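Local coordinates for protein putative tetR family transcription regulator (Shewanella loihica, PDB 3PPB) that probably binds DNA through an N-terminal helix-turn-helix and regulates transcription as a member of the TetR family, at residues L102-F107 with G159-A164. Numbering follows the deposited sequence.
Sequences LKQAFF and GQYLAA
The hydroxyl of Y161 donates a hydrogen bond to the side-chain carbonyl of Q104, OH to OE1 2.7 Å, and this is the one polar link between the two helical segments. The donor stands above the amide plane, 40° out of it, with a C=O...donor angle of 130°, so, although short, the bond is not directed at a lone pair. Amide and phenol planes are nearly perpendicular, and the two side chains reach for each other from opposite directions. The torsions account for the meeting: Q104 sets CG anti to the backbone N and then bends at chi2, which turns the amide toward the Y161 hydroxyl.

The other contacts are looser. L162 brings its CD2 methyl to 4.2 Å from F107 O and makes an apolar contact of 4.4 Å with F107 CB, while the Y161 hydroxyl sits at the edge of the F107 ring, near its plane, with OH 4.4 Å from CD2. All four touching residues are buried, yet the segments bury just 171 Å² between them and their axes, at 128° to each other, come no closer than 11.3 Å. With alanine in place of Q104, the buried Y161 hydroxyl would probably lose its acceptor and the phenol be less firmly fixed.

Other helices fill in around the pair: W96 and A97 of helix 82-99 touch Q104, and the ring of F68 from helix 53-74 meets those of both F107 and Y161. A tetraethylene glycol lies about 4 Å from the Y161 side chain and a 1,2-ethanediol about 3 Å from that of F107, consistent with a pocket here. Helices 101-110 and 150-170 thus meet in what is probably the ligand-binding domain of a TetR-like fold, the all-helical part in which relatives hold their effectors.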
loop_
_atom_site.group_PDB
_atom_site.type_symbol
_atom_site.label_atom_id
_atom_site.label_comp_id
_atom_site.label_asym_id
_atom_site.label_seq_id
_atom_site.Cartn_x
_atom_site.Cartn_y
_atom_site.Cartn_z
ATOM N N LEU A 102 3.468 -15.818 1.527
ATOM C CA LEU A 102 3.101 -15.443 2.889
ATOM C C LEU A 102 3.820 -14.147 3.347
ATOM O O LEU A 102 3.155 -13.202 3.812
ATOM C CB LEU A 102 3.392 -16.605 3.857
ATOM C CG LEU A 102 2.943 -16.429 5.299
ATOM C CD1 LEU A 102 1.439 -16.189 5.394
ATOM C CD2 LEU A 102 3.289 -17.661 6.094
ATOM N N LYS A 103 5.157 -14.103 3.186
ATOM C CA LYS A 103 5.965 -12.938 3.543
ATOM C C LYS A 103 5.585 -11.716 2.707
ATOM O O LYS A 103 5.584 -10.596 3.228
ATOM C CB LYS A 103 7.454 -13.253 3.385
ATOM C CG LYS A 103 7.962 -14.145 4.487
ATOM C CD LYS A 103 9.312 -14.760 4.159
ATOM C CE LYS A 103 9.655 -15.744 5.255
ATOM N NZ LYS A 103 10.901 -16.481 4.943
ATOM N N GLN A 104 5.196 -11.938 1.428
ATOM C CA GLN A 104 4.755 -10.857 0.553
ATOM C C GLN A 104 3.385 -10.308 1.026
ATOM O O GLN A 104 3.213 -9.090 1.101
ATOM C CB GLN A 104 4.707 -11.300 -0.921
ATOM C CG GLN A 104 4.127 -10.251 -1.875
ATOM C CD GLN A 104 4.824 -8.908 -1.807
ATOM O OE1 GLN A 104 6.014 -8.804 -1.482
ATOM N NE2 GLN A 104 4.103 -7.848 -2.144
ATOM N N ALA A 105 2.439 -11.200 1.387
ATOM C CA ALA A 105 1.133 -10.776 1.924
ATOM C C ALA A 105 1.341 -9.938 3.216
ATOM O O ALA A 105 0.643 -8.951 3.415
ATOM C CB ALA A 105 0.263 -11.993 2.210
ATOM N N PHE A 106 2.351 -10.310 4.045
ATOM C CA PHE A 106 2.769 -9.616 5.268
ATOM C C PHE A 106 3.230 -8.197 4.913
ATOM O O PHE A 106 2.855 -7.262 5.617
ATOM C CB PHE A 106 3.889 -10.410 5.992
ATOM C CG PHE A 106 4.490 -9.703 7.185
ATOM C CD1 PHE A 106 3.889 -9.788 8.436
ATOM C CD2 PHE A 106 5.646 -8.933 7.054
ATOM C CE1 PHE A 106 4.423 -9.112 9.536
ATOM C CE2 PHE A 106 6.180 -8.257 8.156
ATOM C CZ PHE A 106 5.577 -8.370 9.395
ATOM N N PHE A 107 3.997 -8.019 3.803
ATOM C CA PHE A 107 4.420 -6.670 3.367
ATOM C C PHE A 107 3.207 -5.856 2.919
ATOM O O PHE A 107 3.039 -4.709 3.315
ATOM C CB PHE A 107 5.442 -6.727 2.220
ATOM C CG PHE A 107 6.877 -7.056 2.557
ATOM C CD1 PHE A 107 7.366 -6.884 3.854
ATOM C CD2 PHE A 107 7.756 -7.470 1.570
ATOM C CE1 PHE A 107 8.698 -7.158 4.154
ATOM C CE2 PHE A 107 9.103 -7.700 1.865
ATOM C CZ PHE A 107 9.559 -7.556 3.154
ATOM N N GLY A 159 5.775 2.233 -2.964
ATOM C CA GLY A 159 4.388 2.201 -3.418
ATOM C C GLY A 159 4.221 1.489 -4.756
ATOM O O GLY A 159 3.246 0.752 -4.960
ATOM N N GLN A 160 5.161 1.711 -5.686
ATOM C CA GLN A 160 5.095 1.086 -7.004
ATOM C C GLN A 160 5.377 -0.393 -6.898
ATOM O O GLN A 160 4.743 -1.175 -7.601
ATOM C CB GLN A 160 6.037 1.754 -8.004
ATOM C CG GLN A 160 5.576 3.178 -8.324
ATOM C CD GLN A 160 6.332 3.738 -9.471
ATOM O OE1 GLN A 160 7.499 4.137 -9.333
ATOM N NE2 GLN A 160 5.696 3.770 -10.633
ATOM N N TYR A 161 6.292 -0.790 -5.997
ATOM C CA TYR A 161 6.560 -2.220 -5.752
ATOM C C TYR A 161 5.279 -2.896 -5.229
ATOM O O TYR A 161 4.889 -3.970 -5.699
ATOM C CB TYR A 161 7.723 -2.392 -4.750
ATOM C CG TYR A 161 7.841 -3.799 -4.208
ATOM C CD1 TYR A 161 8.425 -4.815 -4.967
ATOM C CD2 TYR A 161 7.321 -4.134 -2.960
ATOM C CE1 TYR A 161 8.510 -6.126 -4.482
ATOM C CE2 TYR A 161 7.375 -5.449 -2.481
ATOM C CZ TYR A 161 7.986 -6.437 -3.240
ATOM O OH TYR A 161 8.064 -7.735 -2.791
ATOM N N LEU A 162 4.622 -2.267 -4.251
ATOM C CA LEU A 162 3.413 -2.850 -3.666
ATOM C C LEU A 162 2.284 -2.919 -4.674
ATOM O O LEU A 162 1.516 -3.874 -4.655
ATOM C CB LEU A 162 2.980 -2.093 -2.403
ATOM C CG LEU A 162 3.926 -2.234 -1.182
ATOM C CD1 LEU A 162 3.492 -1.316 -0.087
ATOM C CD2 LEU A 162 3.987 -3.683 -0.679
ATOM N N ALA A 163 2.202 -1.937 -5.581
ATOM C CA ALA A 163 1.179 -1.917 -6.629
ATOM C C ALA A 163 1.433 -3.042 -7.640
ATOM O O ALA A 163 0.499 -3.741 -8.007
ATOM C CB ALA A 163 1.171 -0.573 -7.323
ATOM N N ALA A 164 2.697 -3.233 -8.068
ATOM C CA ALA A 164 3.042 -4.248 -9.077
ATOM C C ALA A 164 2.885 -5.653 -8.510
ATOM O O ALA A 164 2.413 -6.537 -9.223
ATOM C CB ALA A 164 4.470 -4.033 -9.611
#